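Local coordinates for protein ECXA (Escherichia coli, PDB 4L63) that binds a zinc ion and probably acts as a metallopeptidase of the metzincin type, at residues A[2-10]-A[189-200]; A[30-38]-A[75-83]. One frame throughout, in Å; residues are numbered along the deposited sequence. Where two conformers were deposited one is given.

Interaction 1: A[2-10]-A[189-200]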
ATOM      1  N   ALA A   2       2.532 -18.258  -8.536  1.00 99.01           N
ATOM      2  CA  ALA A   2       1.965 -17.381  -9.554  1.00 92.28           C
ATOM      3  C   ALA A   2       2.890 -16.206  -9.837  1.00 84.97           C
ATOM      4  O   ALA A   2       3.615 -15.748  -8.956  1.00 86.31           O
ATOM      5  CB  ALA A   2       0.594 -16.885  -9.123  1.00 90.32           C
ATOM      6  N   GLU A   3       2.862 -15.724 -11.074  1.00 80.83           N
ATOM      7  CA  GLU A   3       3.671 -14.577 -11.464  1.00 75.26           C
ATOM      8  C   GLU A   3       3.066 -13.281 -10.944  1.00 61.11           C
ATOM      9  O   GLU A   3       1.999 -13.282 -10.329  1.00 61.87           O
ATOM     10  CB  GLU A   3       3.813 -14.511 -12.981  1.00 83.51           C
ATOM     11  CG  GLU A   3       4.965 -15.329 -13.527  1.00 94.03           C
ATOM     12  CD  GLU A   3       5.238 -15.023 -14.982  1.00100.79           C
ATOM     13  OE1 GLU A   3       4.872 -13.916 -15.427  1.00102.32           O
ATOM     14  OE2 GLU A   3       5.812 -15.886 -15.679  1.00104.33           O
ATOM     15  N   ARG A   4       3.739 -12.168 -11.200  1.00 50.86           N
ATOM     16  CA  ARG A   4       3.245 -10.896 -10.707  1.00 45.28           C
ATOM     17  C   ARG A   4       2.490 -10.121 -11.782  1.00 40.51           C
ATOM     18  O   ARG A   4       3.081  -9.632 -12.743  1.00 39.07           O
ATOM     19  CB  ARG A   4       4.383 -10.046 -10.167  1.00 48.04           C
ATOM     20  CG  ARG A   4       3.927  -9.088  -9.088  1.00 54.21           C
ATOM     21  CD  ARG A   4       4.652  -7.778  -9.195  1.00 52.78           C
ATOM     22  NE  ARG A   4       4.192  -6.819  -8.198  1.00 48.81           N
ATOM     23  CZ  ARG A   4       4.939  -6.373  -7.192  1.00 49.49           C
ATOM     24  NH1 ARG A   4       6.186  -6.807  -7.036  1.00 39.35           N
ATOM     25  NH2 ARG A   4       4.437  -5.489  -6.341  1.00 58.88           N
ATOM     26  N   THR A   5       1.182 -10.010 -11.598  1.00 35.60           N
ATOM     27  CA  THR A   5       0.331  -9.272 -12.521  1.00 33.60           C
ATOM     28  C   THR A   5       0.701  -7.797 -12.517  1.00 33.15           C
ATOM     29  O   THR A   5       0.789  -7.185 -11.457  1.00 35.45           O
ATOM     30  CB  THR A   5      -1.142  -9.442 -12.153  1.00 34.19           C
ATOM     31  OG1 THR A   5      -1.451 -10.840 -12.119  1.00 36.14           O
ATOM     32  CG2 THR A   5      -2.048  -8.751 -13.170  1.00 33.72           C
ATOM     33  N   PRO A   6       0.943  -7.226 -13.707  1.00 32.38           N
ATOM     34  CA  PRO A   6       1.262  -5.799 -13.834  1.00 32.58           C
ATOM     35  C   PRO A   6       0.136  -4.926 -13.274  1.00 32.10           C
ATOM     36  O   PRO A   6      -1.026  -5.308 -13.366  1.00 32.29           O
ATOM     37  CB  PRO A   6       1.410  -5.598 -15.349  1.00 38.82           C
ATOM     38  CG  PRO A   6       1.713  -6.951 -15.894  1.00 45.08           C
ATOM     39  CD  PRO A   6       1.007  -7.934 -14.998  1.00 39.59           C
ATOM     40  N   ASN A   7       0.477  -3.779 -12.697  1.00 28.20           N
ATOM     41  CA  ASN A   7      -0.541  -2.892 -12.119  1.00 27.89           C
ATOM     42  C   ASN A   7      -1.643  -2.548 -13.109  1.00 31.27           C
ATOM     43  O   ASN A   7      -2.821  -2.509 -12.751  1.00 29.85           O
ATOM     44  CB  ASN A   7       0.119  -1.611 -11.606  1.00 26.95           C
ATOM     45  CG  ASN A   7       0.903  -1.851 -10.333  1.00 27.57           C
ATOM     46  OD1 ASN A   7       0.707  -2.870  -9.660  1.00 30.71           O
ATOM     47  ND2 ASN A   7       1.796  -0.922  -9.995  1.00 28.31           N
ATOM     48  N   GLU A   8      -1.260  -2.311 -14.358  1.00 28.10           N
ATOM     49  CA  GLU A   8      -2.236  -1.900 -15.369  1.00 30.95           C
ATOM     50  C   GLU A   8      -3.330  -2.953 -15.576  1.00 32.54           C
ATOM     51  O   GLU A   8      -4.456  -2.620 -15.935  1.00 31.50           O
ATOM     52  CB  GLU A   8      -1.538  -1.592 -16.695  1.00 37.37           C
ATOM     53  CG  GLU A   8      -2.468  -1.023 -17.793  1.00 46.77           C
ATOM     54  CD  GLU A   8      -3.184   0.267 -17.397  1.00 58.39           C
ATOM     55  OE1 GLU A   8      -2.701   0.986 -16.493  1.00 59.36           O
ATOM     56  OE2 GLU A   8      -4.234   0.573 -18.010  1.00 60.82           O
ATOM     57  N   GLU A   9      -3.011  -4.218 -15.317  1.00 31.80           N
ATOM     58  CA  GLU A   9      -4.008  -5.293 -15.460  1.00 31.73           C
ATOM     59  C   GLU A   9      -4.832  -5.537 -14.195  1.00 35.89           C
ATOM     60  O   GLU A   9      -5.771  -6.333 -14.213  1.00 33.48           O
ATOM     61  CB  GLU A   9      -3.319  -6.595 -15.877  1.00 36.38           C
ATOM     62  CG  GLU A   9      -2.661  -6.525 -17.249  1.00 44.32           C
ATOM     63  CD  GLU A   9      -1.923  -7.808 -17.610  1.00 60.41           C
ATOM     64  OE1 GLU A   9      -2.331  -8.888 -17.132  1.00 62.90           O
ATOM     65  OE2 GLU A   9      -0.917  -7.729 -18.351  1.00 57.60           O
ATOM     66  N   LYS A  10      -4.476  -4.857 -13.106  1.00 31.24           N
ATOM     67  CA  LYS A  10      -5.220  -4.949 -11.848  1.00 31.75           C
ATOM     68  C   LYS A  10      -6.038  -3.691 -11.593  1.00 31.48           C
ATOM     69  O   LYS A  10      -6.675  -3.567 -10.546  1.00 32.93           O
ATOM     70  CB  LYS A  10      -4.277  -5.158 -10.659  1.00 31.36           C
ATOM     71  CG  LYS A  10      -3.314  -6.297 -10.793  1.00 46.07           C
ATOM     72  CD  LYS A  10      -2.565  -6.530  -9.486  1.00 39.65           C
ATOM     73  CE  LYS A  10      -1.582  -5.399  -9.126  1.00 34.75           C
ATOM     74  NZ  LYS A  10      -0.795  -5.805  -7.888  1.00 32.34           N
ATOM     75  N   CYS A 189      -5.583  -1.305  -5.670  1.00 27.41           N
ATOM     76  CA  CYS A 189      -4.724  -2.065  -4.780  1.00 27.62           C
ATOM     77  C   CYS A 189      -3.578  -2.649  -5.576  1.00 28.85           C
ATOM     78  O   CYS A 189      -3.751  -3.612  -6.322  1.00 30.15           O
ATOM     79  CB  CYS A 189      -5.502  -3.160  -4.066  1.00 28.68           C
ATOM     80  SG  CYS A 189      -4.428  -4.102  -2.936  1.00 31.66           S
ATOM     81  N   ARG A 190      -2.415  -2.022  -5.443  1.00 26.98           N
ATOM     82  CA  ARG A 190      -1.216  -2.499  -6.121  0.58 27.09           C
ATOM     83  C   ARG A 190      -0.373  -3.401  -5.239  1.00 27.76           C
ATOM     84  O   ARG A 190       0.469  -4.146  -5.740  1.00 29.75           O
ATOM     85  CB  ARG A 190      -0.367  -1.321  -6.590  0.58 26.72           C
ATOM     86  CG  ARG A 190      -1.015  -0.541  -7.727  0.58 26.38           C
ATOM     87  CD  ARG A 190      -0.293   0.774  -7.922  0.58 29.90           C
ATOM     88  NE  ARG A 190      -0.459   1.629  -6.752  0.58 34.45           N
ATOM     89  CZ  ARG A 190      -0.105   2.907  -6.713  0.58 41.81           C
ATOM     90  NH1 ARG A 190       0.432   3.475  -7.784  0.58 39.17           N
ATOM     91  NH2 ARG A 190      -0.293   3.616  -5.609  0.58 42.44           N
ATOM     92  N   LEU A 191      -0.597  -3.341  -3.929  1.00 27.99           N
ATOM     93  CA  LEU A 191       0.249  -4.111  -2.993  1.00 28.85           C
ATOM     94  C   LEU A 191      -0.072  -5.600  -2.899  1.00 34.34           C
ATOM     95  O   LEU A 191       0.765  -6.382  -2.453  1.00 35.65           O
ATOM     96  CB  LEU A 191       0.173  -3.489  -1.596  1.00 29.67           C
ATOM     97  CG  LEU A 191       0.907  -2.150  -1.451  1.00 30.14           C
ATOM     98  CD1 LEU A 191       0.548  -1.475  -0.123  1.00 32.04           C
ATOM     99  CD2 LEU A 191       2.414  -2.375  -1.524  1.00 29.22           C
ATOM    100  N   LEU A 192      -1.265  -6.006  -3.310  1.00 29.96           N
ATOM    101  CA  LEU A 192      -1.637  -7.426  -3.188  1.00 31.30           C
ATOM    102  C   LEU A 192      -1.630  -8.106  -4.555  1.00 33.43           C
ATOM    103  O   LEU A 192      -2.353  -7.687  -5.462  1.00 34.67           O
ATOM    104  CB  LEU A 192      -3.016  -7.568  -2.525  1.00 31.89           C
ATOM    105  CG  LEU A 192      -3.100  -7.132  -1.056  1.00 32.22           C
ATOM    106  CD1 LEU A 192      -4.548  -7.146  -0.535  1.00 33.04           C
ATOM    107  CD2 LEU A 192      -2.227  -7.991  -0.172  1.00 33.41           C
ATOM    108  N   ASN A 193      -0.802  -9.140  -4.719  1.00 32.76           N
ATOM    109  CA  ASN A 193      -0.772  -9.845  -5.997  1.00 37.51           C
ATOM    110  C   ASN A 193      -2.089 -10.593  -6.207  1.00 41.35           C
ATOM    111  O   ASN A 193      -2.760 -10.973  -5.243  1.00 35.16           O
ATOM    112  CB  ASN A 193       0.416 -10.812  -6.088  1.00 38.18           C
ATOM    113  CG  ASN A 193       0.628 -11.341  -7.512  1.00 50.43           C
ATOM    114  OD1 ASN A 193       0.405 -10.628  -8.500  1.00 41.05           O
ATOM    115  ND2 ASN A 193       1.051 -12.594  -7.619  1.00 47.77           N
ATOM    116  N   GLN A 194      -2.459 -10.772  -7.473  1.00 37.80           N
ATOM    117  CA  GLN A 194      -3.767 -11.292  -7.851  1.00 35.71           C
ATOM    118  C   GLN A 194      -3.799 -11.526  -9.364  1.00 37.91           C
ATOM    119  O   GLN A 194      -2.904 -11.084 -10.095  1.00 35.64           O
ATOM    120  CB  GLN A 194      -4.884 -10.322  -7.446  1.00 34.64           C
ATOM    121  CG  GLN A 194      -4.631  -8.881  -7.892  1.00 36.51           C
ATOM    122  CD  GLN A 194      -5.683  -7.907  -7.392  1.00 34.75           C
ATOM    123  OE1 GLN A 194      -6.797  -7.833  -7.926  1.00 33.90           O
ATOM    124  NE2 GLN A 194      -5.349  -7.175  -6.335  1.00 35.07           N
ATOM    125  N   ALA A 195      -4.839 -12.199  -9.833  1.00 37.68           N
ATOM    126  CA  ALA A 195      -5.014 -12.449 -11.263  1.00 40.29           C
ATOM    127  C   ALA A 195      -5.351 -11.157 -12.004  1.00 36.93           C
ATOM    128  O   ALA A 195      -5.836 -10.205 -11.396  1.00 35.51           O
ATOM    129  CB  ALA A 195      -6.108 -13.488 -11.483  1.00 40.82           C
ATOM    130  N   PRO A 196      -5.094 -11.117 -13.323  1.00 37.41           N
ATOM    131  CA  PRO A 196      -5.587  -9.966 -14.094  1.00 36.34           C
ATOM    132  C   PRO A 196      -7.104  -9.795 -13.985  1.00 42.14           C
ATOM    133  O   PRO A 196      -7.839 -10.776 -13.799  1.00 38.34           O
ATOM    134  CB  PRO A 196      -5.178 -10.299 -15.540  1.00 37.64           C
ATOM    135  CG  PRO A 196      -4.893 -11.781 -15.541  1.00 43.50           C
ATOM    136  CD  PRO A 196      -4.358 -12.076 -14.164  1.00 39.85           C
ATOM    137  N   SER A 197      -7.563  -8.551 -14.085  1.00 35.33           N
ATOM    138  CA  SER A 197      -8.992  -8.259 -14.064  1.00 38.95           C
ATOM    139  C   SER A 197      -9.686  -8.929 -15.246  1.00 37.83           C
ATOM    140  O   SER A 197      -9.118  -9.046 -16.325  1.00 38.30           O
ATOM    141  CB  SER A 197      -9.230  -6.748 -14.101  1.00 35.79           C
ATOM    142  OG  SER A 197     -10.612  -6.441 -14.182  1.00 35.62           O
ATOM    143  N   ILE A 198     -10.917  -9.374 -15.029  1.00 39.30           N
ATOM    144  CA  ILE A 198     -11.712  -9.930 -16.106  1.00 41.48           C
ATOM    145  C   ILE A 198     -12.344  -8.785 -16.911  1.00 41.09           C
ATOM    146  O   ILE A 198     -13.007  -9.009 -17.926  1.00 42.84           O
ATOM    147  CB  ILE A 198     -12.786 -10.896 -15.554  1.00 43.68           C
ATOM    148  CG1 ILE A 198     -13.342 -11.787 -16.675  1.00 47.33           C
ATOM    149  CG2 ILE A 198     -13.855 -10.126 -14.779  1.00 43.36           C
ATOM    150  CD1 ILE A 198     -14.110 -12.997 -16.179  1.00 54.70           C
ATOM    151  N   MET A 199     -12.106  -7.550 -16.465  1.00 39.02           N
ATOM    152  CA  MET A 199     -12.585  -6.371 -17.193  1.00 38.70           C
ATOM    153  C   MET A 199     -11.486  -5.720 -18.027  1.00 37.64           C
ATOM    154  O   MET A 199     -11.595  -4.544 -18.389  1.00 36.97           O
ATOM    155  CB  MET A 199     -13.167  -5.338 -16.230  1.00 37.67           C
ATOM    156  CG  MET A 199     -14.242  -5.891 -15.316  1.00 39.35           C
ATOM    157  SD  MET A 199     -15.589  -6.637 -16.269  1.00 42.00           S
ATOM    158  CE  MET A 199     -16.234  -5.209 -17.164  1.00 42.01           C
ATOM    159  N   LEU A 200     -10.424  -6.470 -18.306  1.00 37.76           N
ATOM    160  CA  LEU A 200      -9.422  -6.037 -19.276  1.00 37.50           C
ATOM    161  C   LEU A 200     -10.114  -5.632 -20.571  1.00 41.77           C
ATOM    162  O   LEU A 200     -11.084  -6.267 -20.986  1.00 40.66           O
ATOM    163  CB  LEU A 200      -8.409  -7.145 -19.558  1.00 38.37           C
ATOM    164  CG  LEU A 200      -7.421  -7.477 -18.442  1.00 37.20           C
ATOM    165  CD1 LEU A 200      -6.443  -8.549 -18.918  1.00 38.58           C
ATOM    166  CD2 LEU A 200      -6.690  -6.230 -17.962  1.00 37.10           C
TER
HETATM  167  O   HOH W   1       2.245  -4.667  -7.923  1.00 31.56           O
HETATM  168  O   HOH W   2       0.209  -8.067  -8.841  1.00 51.02           O
HETATM  169  O   HOH W   3      -5.574  -1.501  -8.579  1.00 29.48           O

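Interaction 2: A[30-38]-A[75-83]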
ATOM      1  N   GLY A  30     -31.933  -1.505  -6.981  1.00 78.76           N
ATOM      2  CA  GLY A  30     -32.548  -1.933  -5.737  1.00 81.15           C
ATOM      3  C   GLY A  30     -31.554  -2.805  -4.993  1.00 78.90           C
ATOM      4  O   GLY A  30     -30.487  -3.121  -5.530  1.00 78.86           O
ATOM      5  N   PRO A  31     -31.883  -3.188  -3.748  1.00 80.70           N
ATOM      6  CA  PRO A  31     -31.019  -4.068  -2.951  1.00 79.15           C
ATOM      7  C   PRO A  31     -30.778  -5.422  -3.623  1.00 80.83           C
ATOM      8  O   PRO A  31     -29.737  -6.045  -3.396  1.00 76.43           O
ATOM      9  CB  PRO A  31     -31.804  -4.240  -1.646  1.00 82.43           C
ATOM     10  CG  PRO A  31     -32.680  -3.034  -1.570  1.00 86.61           C
ATOM     11  CD  PRO A  31     -33.066  -2.744  -2.990  1.00 86.89           C
ATOM     12  N   VAL A  32     -31.732  -5.856  -4.445  1.00 81.07           N
ATOM     13  CA  VAL A  32     -31.641  -7.121  -5.174  1.00 81.21           C
ATOM     14  C   VAL A  32     -31.740  -6.889  -6.685  1.00 83.97           C
ATOM     15  O   VAL A  32     -32.612  -6.154  -7.153  1.00 82.36           O
ATOM     16  CB  VAL A  32     -32.747  -8.103  -4.729  1.00 85.90           C
ATOM     17  CG1 VAL A  32     -34.116  -7.446  -4.829  1.00 92.52           C
ATOM     18  CG2 VAL A  32     -32.691  -9.380  -5.558  1.00 87.44           C
ATOM     19  N   ILE A  33     -30.840  -7.501  -7.451  1.00 81.63           N
ATOM     20  CA  ILE A  33     -30.830  -7.272  -8.892  1.00 77.54           C
ATOM     21  C   ILE A  33     -31.750  -8.244  -9.634  1.00 80.61           C
ATOM     22  O   ILE A  33     -31.432  -9.425  -9.814  1.00 80.70           O
ATOM     23  CB  ILE A  33     -29.398  -7.355  -9.466  1.00 73.65           C
ATOM     24  CG1 ILE A  33     -28.552  -6.216  -8.888  1.00 70.84           C
ATOM     25  CG2 ILE A  33     -29.418  -7.301 -10.986  1.00 73.42           C
ATOM     26  CD1 ILE A  33     -27.137  -6.152  -9.438  1.00 67.15           C
ATOM     27  N   ASN A  34     -32.898  -7.722 -10.054  1.00 83.37           N
ATOM     28  CA  ASN A  34     -33.892  -8.499 -10.768  1.00 86.73           C
ATOM     29  C   ASN A  34     -33.533  -8.551 -12.248  1.00 85.61           C
ATOM     30  O   ASN A  34     -33.265  -7.518 -12.848  1.00 84.08           O
ATOM     31  CB  ASN A  34     -35.265  -7.861 -10.563  1.00 90.40           C
ATOM     32  CG  ASN A  34     -35.934  -8.308  -9.282  1.00 95.97           C
ATOM     33  OD1 ASN A  34     -35.530  -9.289  -8.655  1.00 97.28           O
ATOM     34  ND2 ASN A  34     -36.905  -7.524  -8.833  1.00100.32           N
ATOM     35  N   TYR A  35     -33.511  -9.738 -12.843  1.00 93.49           N
ATOM     36  CA  TYR A  35     -33.129  -9.820 -14.250  1.00 91.72           C
ATOM     37  C   TYR A  35     -33.915 -10.858 -15.046  1.00 95.50           C
ATOM     38  O   TYR A  35     -34.345 -11.875 -14.502  1.00100.89           O
ATOM     39  CB  TYR A  35     -31.632 -10.100 -14.367  1.00 85.83           C
ATOM     40  CG  TYR A  35     -31.209 -11.470 -13.895  1.00 85.29           C
ATOM     41  CD1 TYR A  35     -30.918 -11.705 -12.555  1.00 84.06           C
ATOM     42  CD2 TYR A  35     -31.073 -12.522 -14.790  1.00 86.22           C
ATOM     43  CE1 TYR A  35     -30.520 -12.953 -12.120  1.00 81.77           C
ATOM     44  CE2 TYR A  35     -30.678 -13.772 -14.364  1.00 87.91           C
ATOM     45  CZ  TYR A  35     -30.399 -13.983 -13.030  1.00 88.89           C
ATOM     46  OH  TYR A  35     -30.002 -15.227 -12.602  1.00 83.51           O
ATOM     47  N   THR A  36     -34.094 -10.590 -16.338  1.00 91.31           N
ATOM     48  CA  THR A  36     -34.826 -11.497 -17.219  1.00 96.03           C
ATOM     49  C   THR A  36     -33.891 -12.224 -18.185  1.00 99.07           C
ATOM     50  O   THR A  36     -32.930 -11.641 -18.695  1.00 95.23           O
ATOM     51  CB  THR A  36     -35.908 -10.751 -18.036  1.00100.80           C
ATOM     52  OG1 THR A  36     -35.290  -9.984 -19.076  1.00 96.38           O
ATOM     53  CG2 THR A  36     -36.734  -9.836 -17.141  1.00100.27           C
ATOM     54  N   VAL A  37     -34.175 -13.505 -18.420  1.00106.24           N
ATOM     55  CA  VAL A  37     -33.403 -14.318 -19.360  1.00109.37           C
ATOM     56  C   VAL A  37     -34.322 -15.203 -20.209  1.00115.16           C
ATOM     57  O   VAL A  37     -34.933 -16.141 -19.700  1.00119.58           O
ATOM     58  CB  VAL A  37     -32.374 -15.215 -18.638  1.00105.07           C
ATOM     59  CG1 VAL A  37     -31.652 -16.101 -19.637  1.00102.50           C
ATOM     60  CG2 VAL A  37     -31.374 -14.374 -17.862  1.00100.65           C
ATOM     61  N   PRO A  38     -34.358 -14.978 -21.507  1.00117.06           N
ATOM     62  CA  PRO A  38     -35.227 -15.743 -22.401  1.00120.81           C
ATOM     63  C   PRO A  38     -34.894 -17.232 -22.544  1.00128.29           C
ATOM     64  O   PRO A  38     -33.742 -17.618 -22.452  1.00121.44           O
ATOM     65  CB  PRO A  38     -35.059 -15.006 -23.713  1.00118.51           C
ATOM     66  CG  PRO A  38     -34.898 -13.576 -23.277  1.00114.78           C
ATOM     67  CD  PRO A  38     -34.305 -13.564 -21.893  1.00111.15           C
ATOM     68  N   GLY A  75     -21.064  -8.961  -2.635  1.00 66.00           N
ATOM     69  CA  GLY A  75     -22.145  -8.707  -1.693  1.00 68.68           C
ATOM     70  C   GLY A  75     -23.472  -8.444  -2.374  1.00 75.07           C
ATOM     71  O   GLY A  75     -24.505  -8.294  -1.722  1.00 73.12           O
ATOM     72  N   ILE A  76     -23.430  -8.488  -3.703  1.00 69.58           N
ATOM     73  CA  ILE A  76     -24.611  -8.360  -4.536  1.00 75.72           C
ATOM     74  C   ILE A  76     -25.503  -9.567  -4.411  1.00 81.37           C
ATOM     75  O   ILE A  76     -25.040 -10.674  -4.214  1.00 81.16           O
ATOM     76  CB  ILE A  76     -24.283  -8.255  -6.031  1.00 74.09           C
ATOM     77  CG1 ILE A  76     -23.386  -9.393  -6.468  1.00 81.27           C
ATOM     78  CG2 ILE A  76     -23.661  -6.914  -6.343  1.00 72.96           C
ATOM     79  CD1 ILE A  76     -23.725  -9.954  -7.821  1.00 85.72           C
ATOM     80  N   ARG A  77     -26.791  -9.345  -4.582  1.00 86.03           N
ATOM     81  CA  ARG A  77     -27.735 -10.458  -4.532  1.00 88.39           C
ATOM     82  C   ARG A  77     -28.737 -10.344  -5.663  1.00 89.49           C
ATOM     83  O   ARG A  77     -29.188  -9.251  -6.009  1.00 89.72           O
ATOM     84  CB  ARG A  77     -28.449 -10.522  -3.180  1.00 88.27           C
ATOM     85  CG  ARG A  77     -27.526 -10.907  -2.036  1.00 88.61           C
ATOM     86  CD  ARG A  77     -28.263 -10.966  -0.715  1.00 96.91           C
ATOM     87  NE  ARG A  77     -28.788  -9.658  -0.336  1.00100.83           N
ATOM     88  CZ  ARG A  77     -30.065  -9.306  -0.452  1.00105.08           C
ATOM     89  NH1 ARG A  77     -30.954 -10.167  -0.932  1.00102.20           N
ATOM     90  NH2 ARG A  77     -30.454  -8.093  -0.086  1.00107.38           N
ATOM     91  N   VAL A  78     -29.062 -11.486  -6.255  1.00 90.36           N
ATOM     92  CA  VAL A  78     -29.920 -11.500  -7.427  1.00 91.71           C
ATOM     93  C   VAL A  78     -31.046 -12.483  -7.414  1.00 88.02           C
ATOM     94  O   VAL A  78     -31.173 -13.328  -6.528  1.00 89.77           O
ATOM     95  CB  VAL A  78     -29.145 -11.810  -8.704  1.00 82.54           C
ATOM     96  CG1 VAL A  78     -28.021 -10.830  -8.893  1.00 79.02           C
ATOM     97  CG2 VAL A  78     -28.596 -13.231  -8.638  1.00 82.59           C
ATOM     98  N   GLN A  79     -31.809 -12.399  -8.491  1.00 90.71           N
ATOM     99  CA  GLN A  79     -33.019 -13.159  -8.627  1.00 93.19           C
ATOM    100  C   GLN A  79     -33.535 -13.070 -10.047  1.00 94.19           C
ATOM    101  O   GLN A  79     -33.822 -11.983 -10.558  1.00 93.84           O
ATOM    102  CB  GLN A  79     -34.043 -12.640  -7.641  1.00 95.47           C
ATOM    103  CG  GLN A  79     -35.335 -13.391  -7.625  1.00101.73           C
ATOM    104  CD  GLN A  79     -36.244 -12.808  -6.593  1.00108.30           C
ATOM    105  OE1 GLN A  79     -36.562 -11.621  -6.645  1.00104.65           O
ATOM    106  NE2 GLN A  79     -36.646 -13.621  -5.624  1.00114.89           N
ATOM    107  N   GLN A  80     -33.628 -14.227 -10.686  1.00 98.04           N
ATOM    108  CA  GLN A  80     -34.144 -14.301 -12.033  1.00101.51           C
ATOM    109  C   GLN A  80     -35.643 -14.051 -12.011  1.00104.11           C
ATOM    110  O   GLN A  80     -36.372 -14.619 -11.195  1.00104.29           O
ATOM    111  CB  GLN A  80     -33.834 -15.657 -12.649  1.00104.41           C
ATOM    112  CG  GLN A  80     -33.639 -15.595 -14.138  1.00103.61           C
ATOM    113  CD  GLN A  80     -33.471 -16.954 -14.761  1.00105.14           C
ATOM    114  OE1 GLN A  80     -34.026 -17.946 -14.288  1.00116.44           O
ATOM    115  NE2 GLN A  80     -32.646 -17.020 -15.798  1.00103.46           N
ATOM    116  N   VAL A  81     -36.092 -13.181 -12.907  1.00103.01           N
ATOM    117  CA  VAL A  81     -37.498 -12.841 -13.012  1.00107.96           C
ATOM    118  C   VAL A  81     -37.989 -13.072 -14.435  1.00110.67           C
ATOM    119  O   VAL A  81     -37.452 -12.505 -15.389  1.00104.49           O
ATOM    120  CB  VAL A  81     -37.753 -11.383 -12.604  1.00103.70           C
ATOM    121  CG1 VAL A  81     -39.192 -11.011 -12.888  1.00108.56           C
ATOM    122  CG2 VAL A  81     -37.443 -11.197 -11.134  1.00102.60           C
ATOM    123  N   SER A  82     -39.004 -13.922 -14.554  1.00110.03           N
ATOM    124  CA  SER A  82     -39.577 -14.300 -15.839  1.00112.44           C
ATOM    125  C   SER A  82     -39.986 -13.072 -16.649  1.00113.97           C
ATOM    126  O   SER A  82     -40.360 -12.042 -16.085  1.00112.46           O
ATOM    127  CB  SER A  82     -40.782 -15.224 -15.628  1.00116.84           C
ATOM    128  OG  SER A  82     -40.961 -16.095 -16.728  1.00118.79           O
ATOM    129  N   SER A  83     -39.901 -13.192 -17.971  1.00117.63           N
ATOM    130  CA  SER A  83     -40.246 -12.105 -18.883  1.00120.94           C
ATOM    131  C   SER A  83     -41.684 -11.623 -18.691  1.00122.59           C
ATOM    132  O   SER A  83     -42.573 -12.405 -18.358  1.00124.42           O
ATOM    133  CB  SER A  83     -40.036 -12.551 -20.331  1.00122.86           C
ATOM    134  OG  SER A  83     -38.821 -13.267 -20.467  1.00120.33           O
TER

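Interaction 1: A[2-10]-A[189-200]
Asn193 of the loop 189-200 grips the N-terminal segment 2-10 with both ends of its amide: ND2 donates to Glu3 O at 3.0 Å, and OD1 accepts from Thr5 N at 3.3 Å. Chi1 of Asn193 (-168°) swings CG away from its own backbone N and lets the amide reach both groups. From the other segment, the Lys10 chain, bent at its third torsion (chi3 -69°), brings NZ within 3.0 Å of Arg190 O, where the ammonium stands above the carbonyl plane; a weak bond runs from NZ to Leu192 O. Thr5 adds a short hydroxyl bond, OG1 to Gln194 O at 2.5 Å, in the carbonyl plane. The backbone itself contributes Ser197 N to Glu9 O, 2.9 Å long.

Water fills in between these groups. One molecule accepts from Lys10 NZ and donates to Thr5 O and Asn193 OD1, tying the lysine and asparagine together; another bridges Lys10 O and Cys189 N.

Van der Waals contacts flank the polar ones. The Lys10 chain crosses that of Gln194 at a slant, CD 3.5 Å from Gln194 CG. Asn7 meets the aliphatic part of Arg190 at about a right angle, its ND2 3.4 Å from Arg190 CD, while Leu200 CD2 packs against Glu9 CA at 3.8 Å. Asn7 ND2 and the Arg190 guanidinium are also hydrogen-bonded to the backbone of other protein chains.

The segment preceding strand 12-16 is thus pinned to the loop between strand 181-186 and helix 207-215. Glu9 forms a salt bridge with Arg210 of that helix, Gln194 and Ser197 bond to Asn229 and Asp230 of helix 228-239, and Cys189 is disulfide-linked to Cys252.

Interaction 2: A[30-38]-A[75-83]
Ile33, Tyr35, Arg77, Gln79 and Val81 join segments 30-38 and 75-83 through a ladder of four backbone hydrogen bonds. Ile33 N donates to Arg77 O at 2.8 Å and Val81 N to Tyr35 O at 2.7 Å. Between these two short rungs the bonds lengthen: Tyr35 N lies 3.2 Å from Gln79 O, and Gln79 N lies 3.3 Å from Ile33 O. Residues 33 and 35 therefore use both N and O toward the partner strand, the alternation of a parallel pair. CA-H...O contacts, such as Asn34 CA to Gln79 O, support the same ladder.

On the face bearing Ile33, Tyr35, Val78 and Gln80, the tyrosine ring dominates. With chi1 at 68° the ring is folded back over its own backbone, toward strand 78-80. Gln80 CA sits over one ring face in a CH-pi contact, 4.0 Å from the centroid, and Gln80 CG reaches to 3.5 Å from Tyr35 CE2. Val78 CB comes up at the ring edge, while its CG1 packs on Ile33 CB at 3.8 Å. The Gln80 side chain goes on past the ring and crosses that of Val37 at about a right angle, and Gln80 NE2 is bonded to Ser61 OG.

On the other face, Asn34 and Gln79 run side by side, and Val81 CG2 rests against Asn34.

Helix 60-70 covers the tyrosine-bearing face, Val64 and Phe68 meeting Tyr35. Strand 33-36 is joined to the parallel strand 78-80 by a connection that includes strands 41-44 and 56-59 and helix 60-70, a beta-alpha-beta crossover, here at the edge of the five-stranded mixed sheet characteristic of the N-terminal part of metzincin catalytic domains.

Interactions 1 and 2 lie on opposite sides of the chain's centre, 29 Å apart between centres and about 12 Å between nearest atoms, and do not touch. Along the chain, 30-38 with 75-83 is nested inside the long loop closed by 2-10 with 189-200. The zinc site formed by His160, His164 and His170 relates to both. From interaction 1, the Leu200 side chain is about 9 Å from the zinc ion and about 6 Å from that of His160, whose ND1 is hydrogen-bonded to Ile198 O. From interaction 2, the Ile33 side chain stays about 11 Å from that of His164. Interaction 1 alone also meets other protein chains of the assembly.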